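Side-chain contacts in oxetanocin-like protein (Pyrococcus furiosus, PDB 1XX7), which probably hydrolyses 2'-deoxyribonucleoside 5'-phosphates to the deoxynucleoside and phosphate, as a metal-dependent HD-domain 5'-deoxynucleotidase: residues Asn34-Val38 with Ala39-Tyr43; Val45-Ile48 with Thr49-Ala53; Leu127-Ile130 with Ala131-Asp135; Glu153-Asn156 with Ala157-Asp160. All coordinates share one frame; numbering follows the deposited sequence.

Contact 1: residues Asn34-Val38 with Ala39-Tyr43; sequences NPESV and ADHSY. With NI (nickel (II) ion), chain G.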
ATOM      1  N   ASN A  34      -1.457  -6.819   0.615  1.00 29.00           N
ATOM      2  CA  ASN A  34      -2.077  -5.826   1.502  1.00 31.93           C
ATOM      3  C   ASN A  34      -2.986  -6.581   2.429  1.00 24.96           C
ATOM      4  O   ASN A  34      -4.172  -6.542   2.285  1.00 22.25           O
ATOM      5  CB  ASN A  34      -2.837  -4.728   0.716  1.00 38.14           C
ATOM      6  CG  ASN A  34      -1.879  -3.645   0.114  1.00 43.75           C
ATOM      7  OD1 ASN A  34      -1.860  -3.414  -1.105  1.00 47.47           O
ATOM      8  ND2 ASN A  34      -1.080  -3.014   0.968  1.00 44.79           N
ATOM      9  N   PRO A  35      -2.397  -7.320   3.369  1.00 19.62           N
ATOM     10  CA  PRO A  35      -3.168  -8.276   4.097  1.00 19.88           C
ATOM     11  C   PRO A  35      -4.225  -7.565   5.015  1.00 22.26           C
ATOM     12  O   PRO A  35      -3.980  -6.454   5.461  1.00 16.15           O
ATOM     13  CB  PRO A  35      -2.105  -9.000   4.918  1.00 20.90           C
ATOM     14  CG  PRO A  35      -1.044  -7.995   5.097  1.00 23.24           C
ATOM     15  CD  PRO A  35      -0.985  -7.295   3.797  1.00 19.89           C
ATOM     16  N   GLU A  36      -5.373  -8.211   5.240  1.00 20.15           N
ATOM     17  CA  GLU A  36      -6.382  -7.777   6.238  1.00 16.22           C
ATOM     18  C   GLU A  36      -5.787  -7.519   7.619  1.00 15.77           C
ATOM     19  O   GLU A  36      -4.785  -8.064   8.004  1.00 15.32           O
ATOM     20  CB  GLU A  36      -7.484  -8.811   6.359  1.00 14.60           C
ATOM     21  CG  GLU A  36      -6.966 -10.215   6.791  1.00 17.82           C
ATOM     22  CD  GLU A  36      -8.016 -11.103   7.399  1.00 17.76           C
ATOM     23  OE1 GLU A  36      -9.223 -10.710   7.451  1.00 17.86           O
ATOM     24  OE2 GLU A  36      -7.635 -12.216   7.798  1.00 16.30           O
ATOM     25  N   SER A  37      -6.427  -6.633   8.341  1.00 17.74           N
ATOM     26  CA  SER A  37      -6.134  -6.388   9.707  1.00 16.09           C
ATOM     27  C   SER A  37      -6.879  -7.375  10.620  1.00 13.43           C
ATOM     28  O   SER A  37      -7.773  -8.145  10.180  1.00 11.38           O
ATOM     29  CB  SER A  37      -6.496  -4.940  10.039  1.00 17.98           C
ATOM     30  OG  SER A  37      -7.903  -4.763  10.109  1.00 19.30           O
ATOM     31  N   VAL A  38      -6.508  -7.336  11.898  1.00 11.65           N
ATOM     32  CA  VAL A  38      -7.161  -8.165  12.899  1.00 14.43           C
ATOM     33  C   VAL A  38      -8.633  -7.731  13.099  1.00 15.45           C
ATOM     34  O   VAL A  38      -9.515  -8.568  13.362  1.00 17.19           O
ATOM     35  CB  VAL A  38      -6.386  -8.164  14.213  1.00 15.87           C
ATOM     36  CG1 VAL A  38      -7.119  -8.992  15.282  1.00 17.22           C
ATOM     37  CG2 VAL A  38      -5.001  -8.717  13.991  1.00 17.48           C
ATOM     38  N   ALA A  39      -8.894  -6.431  12.951  1.00 16.15           N
ATOM     39  CA  ALA A  39     -10.244  -5.916  12.997  1.00 17.48           C
ATOM     40  C   ALA A  39     -11.090  -6.355  11.806  1.00 16.18           C
ATOM     41  O   ALA A  39     -12.262  -6.643  11.975  1.00 17.58           O
ATOM     42  CB  ALA A  39     -10.215  -4.449  13.078  1.00 19.25           C
ATOM     43  N   ASP A  40     -10.507  -6.346  10.610  1.00 15.91           N
ATOM     44  CA  ASP A  40     -11.136  -6.867   9.375  1.00 16.48           C
ATOM     45  C   ASP A  40     -11.621  -8.315   9.621  1.00 15.86           C
ATOM     46  O   ASP A  40     -12.762  -8.688   9.344  1.00 12.47           O
ATOM     47  CB  ASP A  40     -10.106  -6.881   8.224  1.00 19.68           C
ATOM     48  CG  ASP A  40      -9.926  -5.528   7.536  1.00 22.13           C
ATOM     49  OD1 ASP A  40     -10.940  -4.744   7.448  1.00 20.55           O
ATOM     50  OD2 ASP A  40      -8.746  -5.258   7.088  1.00 14.08           O
ATOM     51  N   HIS A  41     -10.681  -9.111  10.116  1.00 15.09           N
ATOM     52  CA  HIS A  41     -10.882 -10.479  10.454  1.00 13.94           C
ATOM     53  C   HIS A  41     -11.970 -10.655  11.486  1.00 14.78           C
ATOM     54  O   HIS A  41     -12.873 -11.455  11.282  1.00 11.48           O
ATOM     55  CB  HIS A  41      -9.572 -11.039  11.028  1.00 13.16           C
ATOM     56  CG  HIS A  41      -9.742 -12.312  11.745  1.00 11.70           C
ATOM     57  ND1 HIS A  41     -10.237 -13.440  11.137  1.00 12.42           N
ATOM     58  CD2 HIS A  41      -9.504 -12.651  13.035  1.00 15.41           C
ATOM     59  CE1 HIS A  41     -10.281 -14.431  12.009  1.00 10.19           C
ATOM     60  NE2 HIS A  41      -9.829 -13.984  13.161  1.00 12.35           N
ATOM     61  N   SER A  42     -11.845  -9.914  12.585  1.00 14.96           N
ATOM     62  CA  SER A  42     -12.759  -9.979  13.714  1.00 18.95           C
ATOM     63  C   SER A  42     -14.169  -9.523  13.415  1.00 20.13           C
ATOM     64  O   SER A  42     -15.135 -10.070  13.999  1.00 19.82           O
ATOM     65  CB  SER A  42     -12.235  -9.158  14.890  1.00 18.22           C
ATOM     66  OG  SER A  42     -11.049  -9.696  15.388  1.00 22.67           O
ATOM     67  N   TYR A  43     -14.290  -8.535  12.534  1.00 18.76           N
ATOM     68  CA  TYR A  43     -15.576  -8.162  11.971  1.00 17.19           C
ATOM     69  C   TYR A  43     -16.308  -9.334  11.315  1.00 20.23           C
ATOM     70  O   TYR A  43     -17.516  -9.567  11.593  1.00 16.40           O
ATOM     71  CB  TYR A  43     -15.477  -7.036  10.928  1.00 17.34           C
ATOM     72  CG  TYR A  43     -16.817  -6.886  10.294  1.00 15.53           C
ATOM     73  CD1 TYR A  43     -17.881  -6.342  11.028  1.00 18.39           C
ATOM     74  CD2 TYR A  43     -17.078  -7.399   9.071  1.00 12.34           C
ATOM     75  CE1 TYR A  43     -19.153  -6.274  10.502  1.00 17.04           C
ATOM     76  CE2 TYR A  43     -18.372  -7.340   8.524  1.00 12.97           C
ATOM     77  CZ  TYR A  43     -19.392  -6.768   9.269  1.00 16.90           C
ATOM     78  OH  TYR A  43     -20.666  -6.706   8.795  1.00 18.23           O
TER
HETATM   79 NI    NI G 201      -9.511 -14.787  15.221  1.00 32.09          NI
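Ser37 and Asp40 form a capping box at the start of helix 38-58, the helix that carries the first histidine of the HD-type metal site. Ser37 OG accepts from Asp40 N at 3.1 Å, and Ser37 N repays this with a nearly straight bond to Asp40 OD2 (3.0 Å, 173°), meeting the carboxylate on its anti side. Serine suits the N-cap because its short side chain, with OG set between the backbone N and the carbonyl carbon (chi1 73°), can turn back to an amide in the first helical turn. The aspartate, three residues on, is just long enough to reach the loop. Both side chains also meet the second subunit: Asp40 OD1 is hydrogen-bonded to Ser37 OG of the second subunit, and the reverse.

One residue further, His41 binds the nickel through NE2 at 2.2 Å; His75, Asp76 and Asp132 complete the site. Asp135, probably hydrogen-bonded to His41 ND1, is likely to set the turn of the imidazole from the second shell. The Glu36 carboxylate lies obliquely across the base of His41, its plane 80° from the ring, and is itself held by Arg24 and by Lys20 of the second subunit. Behind this, Val38 O takes two donors from opposite faces of its carbonyl plane, Ser42 N and Ser42 OG, each at 2.8 Å.

Contact 2: residues Val45-Ile48 with Thr49-Ala53; sequences VAFI and TLLLA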
ATOM      1  N   VAL A  45     -15.683 -12.552  11.528  1.00 15.28           N
ATOM      2  CA  VAL A  45     -15.912 -13.602  12.547  1.00 20.20           C
ATOM      3  C   VAL A  45     -17.271 -13.342  13.305  1.00 21.05           C
ATOM      4  O   VAL A  45     -18.065 -14.278  13.483  1.00 19.25           O
ATOM      5  CB  VAL A  45     -14.718 -13.730  13.557  1.00 17.09           C
ATOM      6  CG1 VAL A  45     -15.058 -14.663  14.721  1.00 20.77           C
ATOM      7  CG2 VAL A  45     -13.489 -14.242  12.851  1.00 21.01           C
ATOM      8  N   ALA A  46     -17.492 -12.082  13.735  1.00 17.76           N
ATOM      9  CA  ALA A  46     -18.743 -11.659  14.352  1.00 19.10           C
ATOM     10  C   ALA A  46     -19.892 -11.887  13.402  1.00 21.36           C
ATOM     11  O   ALA A  46     -20.907 -12.519  13.787  1.00 17.11           O
ATOM     12  CB  ALA A  46     -18.690 -10.200  14.789  1.00 18.07           C
ATOM     13  N   PHE A  47     -19.710 -11.445  12.138  1.00 20.55           N
ATOM     14  CA  PHE A  47     -20.704 -11.703  11.110  1.00 18.69           C
ATOM     15  C   PHE A  47     -21.035 -13.198  10.918  1.00 19.06           C
ATOM     16  O   PHE A  47     -22.203 -13.570  10.758  1.00 21.02           O
ATOM     17  CB  PHE A  47     -20.331 -11.060   9.763  1.00 19.67           C
ATOM     18  CG  PHE A  47     -21.326 -11.324   8.691  1.00 23.21           C
ATOM     19  CD1 PHE A  47     -22.470 -10.585   8.604  1.00 26.69           C
ATOM     20  CD2 PHE A  47     -21.160 -12.371   7.801  1.00 22.28           C
ATOM     21  CE1 PHE A  47     -23.431 -10.869   7.602  1.00 26.30           C
ATOM     22  CE2 PHE A  47     -22.101 -12.626   6.819  1.00 25.45           C
ATOM     23  CZ  PHE A  47     -23.229 -11.860   6.717  1.00 20.99           C
ATOM     24  N   ILE A  48     -20.007 -14.030  10.827  1.00 21.61           N
ATOM     25  CA  ILE A  48     -20.207 -15.434  10.535  1.00 19.79           C
ATOM     26  C   ILE A  48     -20.881 -16.086  11.744  1.00 19.47           C
ATOM     27  O   ILE A  48     -21.762 -16.931  11.579  1.00 19.93           O
ATOM     28  CB  ILE A  48     -18.869 -16.165  10.223  1.00 19.54           C
ATOM     29  CG1 ILE A  48     -18.318 -15.721   8.873  1.00 20.72           C
ATOM     30  CG2 ILE A  48     -19.052 -17.719  10.266  1.00 14.17           C
ATOM     31  CD1 ILE A  48     -16.878 -16.040   8.682  1.00 20.62           C
ATOM     32  N   THR A  49     -20.457 -15.684  12.936  1.00 19.41           N
ATOM     33  CA  THR A  49     -21.047 -16.174  14.196  1.00 23.05           C
ATOM     34  C   THR A  49     -22.584 -15.962  14.225  1.00 23.87           C
ATOM     35  O   THR A  49     -23.340 -16.879  14.557  1.00 22.07           O
ATOM     36  CB  THR A  49     -20.370 -15.507  15.450  1.00 19.52           C
ATOM     37  OG1 THR A  49     -18.991 -15.874  15.519  1.00 20.14           O
ATOM     38  CG2 THR A  49     -21.069 -15.920  16.744  1.00 19.99           C
ATOM     39  N   LEU A  50     -23.009 -14.740  13.885  1.00 26.94           N
ATOM     40  CA  LEU A  50     -24.408 -14.379  13.726  1.00 25.85           C
ATOM     41  C   LEU A  50     -25.120 -15.279  12.732  1.00 27.50           C
ATOM     42  O   LEU A  50     -26.157 -15.849  13.041  1.00 28.85           O
ATOM     43  CB  LEU A  50     -24.507 -12.935  13.264  1.00 30.04           C
ATOM     44  CG  LEU A  50     -25.896 -12.319  13.047  1.00 33.06           C
ATOM     45  CD1 LEU A  50     -26.702 -12.388  14.328  1.00 37.37           C
ATOM     46  CD2 LEU A  50     -25.726 -10.896  12.631  1.00 35.01           C
ATOM     47  N   LEU A  51     -24.557 -15.383  11.540  1.00 25.76           N
ATOM     48  CA  LEU A  51     -25.074 -16.241  10.492  1.00 31.16           C
ATOM     49  C   LEU A  51     -25.200 -17.719  10.945  1.00 30.76           C
ATOM     50  O   LEU A  51     -26.246 -18.350  10.769  1.00 27.60           O
ATOM     51  CB  LEU A  51     -24.163 -16.155   9.252  1.00 34.70           C
ATOM     52  CG  LEU A  51     -24.893 -16.263   7.925  1.00 39.44           C
ATOM     53  CD1 LEU A  51     -25.720 -14.951   7.620  1.00 41.91           C
ATOM     54  CD2 LEU A  51     -23.925 -16.595   6.768  1.00 38.64           C
ATOM     55  N   LEU A  52     -24.136 -18.266  11.525  1.00 29.75           N
ATOM     56  CA  LEU A  52     -24.170 -19.655  11.976  1.00 28.81           C
ATOM     57  C   LEU A  52     -25.164 -19.847  13.134  1.00 27.32           C
ATOM     58  O   LEU A  52     -25.932 -20.792  13.114  1.00 26.97           O
ATOM     59  CB  LEU A  52     -22.775 -20.171  12.341  1.00 28.09           C
ATOM     60  CG  LEU A  52     -21.660 -20.171  11.259  1.00 30.18           C
ATOM     61  CD1 LEU A  52     -20.332 -20.495  11.893  1.00 30.88           C
ATOM     62  CD2 LEU A  52     -21.908 -21.101  10.159  1.00 30.88           C
ATOM     63  N   ALA A  53     -25.143 -18.956  14.126  1.00 26.77           N
ATOM     64  CA  ALA A  53     -26.143 -18.961  15.195  1.00 26.40           C
ATOM     65  C   ALA A  53     -27.558 -19.085  14.610  1.00 30.05           C
ATOM     66  O   ALA A  53     -28.349 -19.914  15.063  1.00 28.65           O
ATOM     67  CB  ALA A  53     -26.027 -17.697  16.050  1.00 27.71           C
TER
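Two successive turns of helix 38-58, a core helix of the HD domain, meet here through regular i to i+4 bonds and the side chains that flank them. Val45 O takes two donors: Thr49 N at 2.8 Å and Thr49 OG1 at 2.7 Å, from opposite faces of the carbonyl plane, with the hydroxyl standing above that plane. The hydroxyl gets there because OG1 sits beside its own backbone N, anti to the carbonyl carbon (chi1 -64°), which aims it back along the helix. Threonine suits this buried place: its one polar atom is satisfied within the helix, and the rest of the side chain packs against Ala68, Leu69 and Ala72 of helix 65-74 and Ala131 of helix 123-145. A valine here would probably leave Val45 O with a single helical donor and put a methyl against the carbonyl where a bond now forms.

Apolar pairs continue the packing. Ile48 and Leu52 run side by side in the same direction, CG2 of Ile48 pressed tightly on CD1 of Leu52 at 3.5 Å, while Leu52 CG rests 3.3 Å from Ile48 O; this side faces helix 123-145. On another side Phe47 and Leu51 also lie alongside each other, with Phe47 CZ 4.1 Å from Leu51 CD1, and Leu77 and Ser9 of the second subunit pack on them. Apolar residues thus serve both surfaces, as befits a helix packed between the subunit core and a dimer partner in the all-helical HD fold.

Contact 3: residues Leu127-Ile130 with Ala131-Asp135; sequences LVKI and ADKLD. With NI (nickel (II) ion), chain G.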
ATOM      1  N   LEU A 127     -18.829 -22.471  18.693  1.00 21.55           N
ATOM      2  CA  LEU A 127     -19.399 -21.686  17.598  1.00 25.41           C
ATOM      3  C   LEU A 127     -18.426 -20.584  17.070  1.00 20.61           C
ATOM      4  O   LEU A 127     -18.289 -20.413  15.872  1.00 17.28           O
ATOM      5  CB  LEU A 127     -20.748 -21.053  17.997  1.00 25.07           C
ATOM      6  CG  LEU A 127     -21.386 -20.141  16.923  1.00 26.05           C
ATOM      7  CD1 LEU A 127     -21.582 -20.838  15.610  1.00 24.59           C
ATOM      8  CD2 LEU A 127     -22.721 -19.585  17.421  1.00 28.02           C
ATOM      9  N   VAL A 128     -17.797 -19.850  17.977  1.00 19.59           N
ATOM     10  CA  VAL A 128     -16.914 -18.769  17.588  1.00 21.04           C
ATOM     11  C   VAL A 128     -15.594 -19.316  17.045  1.00 21.66           C
ATOM     12  O   VAL A 128     -15.034 -18.733  16.122  1.00 20.02           O
ATOM     13  CB  VAL A 128     -16.672 -17.766  18.735  1.00 19.76           C
ATOM     14  CG1 VAL A 128     -15.781 -16.651  18.254  1.00 21.89           C
ATOM     15  CG2 VAL A 128     -17.996 -17.167  19.221  1.00 20.40           C
ATOM     16  N   LYS A 129     -15.112 -20.430  17.597  1.00 18.60           N
ATOM     17  CA  LYS A 129     -13.978 -21.141  17.004  1.00 21.06           C
ATOM     18  C   LYS A 129     -14.222 -21.609  15.559  1.00 20.74           C
ATOM     19  O   LYS A 129     -13.343 -21.504  14.668  1.00 22.50           O
ATOM     20  CB  LYS A 129     -13.567 -22.344  17.889  1.00 26.95           C
ATOM     21  CG  LYS A 129     -12.166 -22.939  17.553  1.00 29.93           C
ATOM     22  CD  LYS A 129     -10.974 -22.035  17.968  1.00 32.01           C
ATOM     23  CE  LYS A 129     -10.626 -22.250  19.458  1.00 39.63           C
ATOM     24  NZ  LYS A 129      -9.537 -21.397  20.052  1.00 36.79           N
ATOM     25  N   ILE A 130     -15.417 -22.108  15.308  1.00 21.80           N
ATOM     26  CA  ILE A 130     -15.796 -22.456  13.964  1.00 23.18           C
ATOM     27  C   ILE A 130     -15.808 -21.226  13.045  1.00 20.95           C
ATOM     28  O   ILE A 130     -15.317 -21.281  11.947  1.00 16.65           O
ATOM     29  CB  ILE A 130     -17.142 -23.187  13.942  1.00 23.30           C
ATOM     30  CG1 ILE A 130     -16.941 -24.601  14.480  1.00 24.17           C
ATOM     31  CG2 ILE A 130     -17.678 -23.305  12.494  1.00 27.06           C
ATOM     32  CD1 ILE A 130     -18.241 -25.299  14.811  1.00 26.33           C
ATOM     33  N   ALA A 131     -16.394 -20.136  13.508  1.00 21.50           N
ATOM     34  CA  ALA A 131     -16.499 -18.905  12.702  1.00 22.64           C
ATOM     35  C   ALA A 131     -15.120 -18.346  12.358  1.00 18.99           C
ATOM     36  O   ALA A 131     -14.879 -17.870  11.282  1.00 18.14           O
ATOM     37  CB  ALA A 131     -17.325 -17.847  13.473  1.00 22.18           C
ATOM     38  N   ASP A 132     -14.239 -18.379  13.335  1.00 23.11           N
ATOM     39  CA  ASP A 132     -12.891 -17.895  13.187  1.00 23.80           C
ATOM     40  C   ASP A 132     -12.081 -18.636  12.090  1.00 23.91           C
ATOM     41  O   ASP A 132     -11.413 -18.020  11.232  1.00 21.40           O
ATOM     42  CB  ASP A 132     -12.222 -18.024  14.537  1.00 18.65           C
ATOM     43  CG  ASP A 132     -10.850 -17.433  14.545  1.00 20.54           C
ATOM     44  OD1 ASP A 132     -10.721 -16.218  14.458  1.00 22.50           O
ATOM     45  OD2 ASP A 132      -9.885 -18.189  14.612  1.00 23.85           O
ATOM     46  N   LYS A 133     -12.172 -19.962  12.138  1.00 25.09           N
ATOM     47  CA  LYS A 133     -11.561 -20.828  11.151  1.00 22.62           C
ATOM     48  C   LYS A 133     -12.182 -20.687   9.798  1.00 21.36           C
ATOM     49  O   LYS A 133     -11.482 -20.730   8.795  1.00 22.89           O
ATOM     50  CB  LYS A 133     -11.612 -22.275  11.649  1.00 28.52           C
ATOM     51  CG  LYS A 133     -10.617 -22.488  12.816  1.00 29.43           C
ATOM     52  CD  LYS A 133     -10.915 -23.732  13.619  1.00 35.18           C
ATOM     53  CE  LYS A 133      -9.873 -23.940  14.729  1.00 35.55           C
ATOM     54  NZ  LYS A 133      -8.482 -23.628  14.219  1.00 38.14           N
ATOM     55  N   LEU A 134     -13.499 -20.512   9.750  1.00 19.47           N
ATOM     56  CA  LEU A 134     -14.188 -20.272   8.470  1.00 20.68           C
ATOM     57  C   LEU A 134     -13.803 -18.948   7.812  1.00 18.81           C
ATOM     58  O   LEU A 134     -13.637 -18.900   6.617  1.00 18.16           O
ATOM     59  CB  LEU A 134     -15.692 -20.350   8.639  1.00 23.41           C
ATOM     60  CG  LEU A 134     -16.208 -21.761   8.974  1.00 25.05           C
ATOM     61  CD1 LEU A 134     -17.716 -21.730   9.000  1.00 28.79           C
ATOM     62  CD2 LEU A 134     -15.708 -22.810   8.009  1.00 27.78           C
ATOM     63  N   ASP A 135     -13.690 -17.878   8.596  1.00 19.05           N
ATOM     64  CA  ASP A 135     -13.221 -16.620   8.067  1.00 20.05           C
ATOM     65  C   ASP A 135     -11.822 -16.800   7.397  1.00 15.88           C
ATOM     66  O   ASP A 135     -11.614 -16.351   6.282  1.00 17.78           O
ATOM     67  CB  ASP A 135     -13.111 -15.575   9.161  1.00 19.98           C
ATOM     68  CG  ASP A 135     -12.425 -14.325   8.680  1.00 20.96           C
ATOM     69  OD1 ASP A 135     -12.998 -13.598   7.824  1.00 20.41           O
ATOM     70  OD2 ASP A 135     -11.297 -14.094   9.134  1.00 20.04           O
TER
HETATM   71 NI    NI G 201      -9.511 -14.787  15.221  1.00 32.09          NI
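Lys129 and Lys133, one turn apart on helix 123-145, touch through their carbon stems: Lys133 CE lies 3.8 Å from Lys129 CG. The bend of Lys129 at chi3 (84°) turns its CE and NZ away from Lys133, and Lys129 NZ stays 6.3 Å from Lys133 NZ. Lys129 makes a cation-pi contact with Tyr117, and Lys133 NZ a long, weak ion pair with Asp160. With an alanine in place of Lys133, the Lys129 stem would probably lose the CE that lies along it, and Asp160 its distant counter-charge.

The apolar contact falls on a neighbouring side, where Ile130 and Leu134 lie side by side, CG2 of Ile130 being 3.8 Å from CD1 of Leu134. Branched carbon chains suit this side, since Leu161 of helix 157-161 packs on both.

Helical bonds underlie these pairs, among them Leu134 N to Ile130 O (3.0 Å).

Metal binding belongs to Asp132. Its CG is anti to the backbone N (chi1 -175°), directing the carboxylate to the nickel that His41, His75 and Asp76 also hold. OD1 binds at 2.0 Å whereas OD2 stays 3.5 Å from the ion, so Asp132 is a monodentate ligand, its second oxygen outside the nickel's first shell.

Contact 4: residues Glu153-Asn156 with Ala157-Asp160; sequences EFWN and ALED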
ATOM      1  N   GLU A 153      -2.051 -24.826   2.859  1.00 34.93           N
ATOM      2  CA  GLU A 153      -2.027 -25.256   4.235  1.00 38.78           C
ATOM      3  C   GLU A 153      -3.202 -24.702   5.070  1.00 38.31           C
ATOM      4  O   GLU A 153      -3.601 -25.342   6.067  1.00 31.22           O
ATOM      5  CB  GLU A 153      -0.716 -24.815   4.902  1.00 43.81           C
ATOM      6  CG  GLU A 153      -0.608 -23.303   4.984  1.00 49.71           C
ATOM      7  CD  GLU A 153       0.663 -22.814   5.602  1.00 55.10           C
ATOM      8  OE1 GLU A 153       0.766 -22.811   6.860  1.00 63.42           O
ATOM      9  OE2 GLU A 153       1.546 -22.400   4.831  1.00 52.87           O
ATOM     10  N   PHE A 154      -3.727 -23.518   4.701  1.00 33.10           N
ATOM     11  CA  PHE A 154      -4.727 -22.845   5.538  1.00 32.42           C
ATOM     12  C   PHE A 154      -6.040 -23.611   5.516  1.00 31.82           C
ATOM     13  O   PHE A 154      -6.841 -23.521   6.435  1.00 36.04           O
ATOM     14  CB  PHE A 154      -4.917 -21.378   5.114  1.00 34.39           C
ATOM     15  CG  PHE A 154      -3.793 -20.493   5.538  1.00 33.45           C
ATOM     16  CD1 PHE A 154      -3.670 -20.092   6.844  1.00 35.27           C
ATOM     17  CD2 PHE A 154      -2.814 -20.106   4.640  1.00 33.88           C
ATOM     18  CE1 PHE A 154      -2.585 -19.290   7.235  1.00 38.38           C
ATOM     19  CE2 PHE A 154      -1.763 -19.301   5.029  1.00 31.99           C
ATOM     20  CZ  PHE A 154      -1.645 -18.895   6.302  1.00 35.13           C
ATOM     21  N   TRP A 155      -6.221 -24.402   4.472  1.00 32.42           N
ATOM     22  CA  TRP A 155      -7.363 -25.287   4.344  1.00 34.93           C
ATOM     23  C   TRP A 155      -7.338 -26.475   5.310  1.00 36.65           C
ATOM     24  O   TRP A 155      -8.354 -27.151   5.497  1.00 40.11           O
ATOM     25  CB  TRP A 155      -7.396 -25.799   2.923  1.00 36.51           C
ATOM     26  CG  TRP A 155      -7.590 -24.688   1.934  1.00 38.53           C
ATOM     27  CD1 TRP A 155      -6.637 -23.820   1.436  1.00 37.20           C
ATOM     28  CD2 TRP A 155      -8.824 -24.327   1.312  1.00 38.65           C
ATOM     29  NE1 TRP A 155      -7.213 -22.955   0.546  1.00 37.59           N
ATOM     30  CE2 TRP A 155      -8.556 -23.245   0.452  1.00 38.87           C
ATOM     31  CE3 TRP A 155     -10.140 -24.807   1.414  1.00 36.59           C
ATOM     32  CZ2 TRP A 155      -9.555 -22.638  -0.298  1.00 37.06           C
ATOM     33  CZ3 TRP A 155     -11.114 -24.212   0.677  1.00 35.63           C
ATOM     34  CH2 TRP A 155     -10.826 -23.136  -0.170  1.00 36.75           C
ATOM     35  N   ASN A 156      -6.179 -26.737   5.917  1.00 38.15           N
ATOM     36  CA  ASN A 156      -6.055 -27.827   6.872  1.00 37.77           C
ATOM     37  C   ASN A 156      -6.906 -27.557   8.117  1.00 38.73           C
ATOM     38  O   ASN A 156      -7.188 -28.481   8.889  1.00 40.26           O
ATOM     39  CB  ASN A 156      -4.573 -28.075   7.260  1.00 33.55           C
ATOM     40  CG  ASN A 156      -3.728 -28.597   6.090  1.00 32.26           C
ATOM     41  OD1 ASN A 156      -4.254 -29.178   5.133  1.00 31.48           O
ATOM     42  ND2 ASN A 156      -2.404 -28.398   6.173  1.00 29.53           N
ATOM     43  N   ALA A 157      -7.321 -26.302   8.314  1.00 38.79           N
ATOM     44  CA  ALA A 157      -8.189 -25.966   9.444  1.00 36.85           C
ATOM     45  C   ALA A 157      -9.593 -26.588   9.307  1.00 34.54           C
ATOM     46  O   ALA A 157     -10.268 -26.747  10.307  1.00 35.60           O
ATOM     47  CB  ALA A 157      -8.275 -24.425   9.674  1.00 34.89           C
ATOM     48  N   LEU A 158     -10.021 -26.938   8.093  1.00 34.14           N
ATOM     49  CA  LEU A 158     -11.254 -27.721   7.929  1.00 39.03           C
ATOM     50  C   LEU A 158     -11.226 -28.979   8.819  1.00 42.77           C
ATOM     51  O   LEU A 158     -12.230 -29.299   9.475  1.00 41.35           O
ATOM     52  CB  LEU A 158     -11.474 -28.145   6.486  1.00 40.90           C
ATOM     53  CG  LEU A 158     -12.176 -27.197   5.536  1.00 43.67           C
ATOM     54  CD1 LEU A 158     -12.104 -27.720   4.087  1.00 44.97           C
ATOM     55  CD2 LEU A 158     -13.619 -26.986   5.948  1.00 45.24           C
ATOM     56  N   GLU A 159     -10.077 -29.663   8.863  1.00 42.58           N
ATOM     57  CA  GLU A 159      -9.929 -30.885   9.665  1.00 46.14           C
ATOM     58  C   GLU A 159     -10.181 -30.633  11.151  1.00 46.71           C
ATOM     59  O   GLU A 159     -10.653 -31.511  11.854  1.00 47.71           O
ATOM     60  CB  GLU A 159      -8.521 -31.481   9.511  1.00 46.83           C
ATOM     61  CG  GLU A 159      -8.079 -31.814   8.073  1.00 48.37           C
ATOM     62  CD  GLU A 159      -6.545 -32.003   7.932  1.00 49.31           C
ATOM     63  OE1 GLU A 159      -5.790 -31.639   8.881  1.00 45.26           O
ATOM     64  OE2 GLU A 159      -6.099 -32.507   6.857  1.00 49.27           O
ATOM     65  N   ASP A 160      -9.838 -29.437  11.630  1.00 50.09           N
ATOM     66  CA  ASP A 160      -9.995 -29.086  13.054  1.00 51.01           C
ATOM     67  C   ASP A 160     -11.481 -28.888  13.486  1.00 48.77           C
ATOM     68  O   ASP A 160     -11.790 -28.884  14.677  1.00 43.11           O
ATOM     69  CB  ASP A 160      -9.241 -27.788  13.404  1.00 55.11           C
ATOM     70  CG  ASP A 160      -7.797 -27.750  12.905  1.00 58.30           C
ATOM     71  OD1 ASP A 160      -7.274 -28.766  12.354  1.00 57.48           O
ATOM     72  OD2 ASP A 160      -7.190 -26.652  13.077  1.00 59.29           O
TER
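Short i to i+3 bonds carry the backbone from the 3-10 segment 153-155 into a weakly bonded helix, Leu158 N to Trp155 O (3.1 Å) standing beside weak ones from Ala157 N to Phe154 O and from Glu159 N to Asn156 O.

Trp155 and Leu158 carry the apolar contact. Leu158 CD1 comes to the edge of the indole, near its plane, at 4.4 Å from Trp155 CE3. The large indole suits this place, as it packs against Ile137 and Tyr141 of helix 123-145 while NE1 bonds Glu144; the leucine turns to Ile174 and Arg178 of helix 171-179. Phe154, one residue earlier, packs on Met136 and Ala140 of helix 123-145, and its ring meets that of Trp27. Ala157 has only a methyl group, which fits close to Phe154 O.

Polar residues take the solvent side. Asn156 and Glu159 run alongside each other, their amide and carboxylate planes only 11° apart, with Glu159 CG 3.5 Å from Asn156 O. Because Glu159 OE1 and Asp160 OD1 each also lie 3.5 Å from Asn156 O, and all three are acceptors, the oxygens gain nothing from one another, and the local potential there is probably negative.

Overall arrangement
All four contacts are local, joining residues a turn or so apart, so they follow in series and none nests in or crosses another. Contact 1 closes the turn from the loop after helix 25-30 into helix 38-58, and contact 2 lies further along that helix. Contact 3, on helix 123-145, meets both: it shares the nickel with contact 1, and its Ala131 and Leu127 pack on the side chains of contact 2, the two contact centres being about 8 Å apart. Contact 4 closes the turn into helix 157-161 and joins contact 3 through the long, weak ion pair of Lys133 and Asp160. Contacts 1 and 2 also meet the second subunit, tying the metal-bearing core to it.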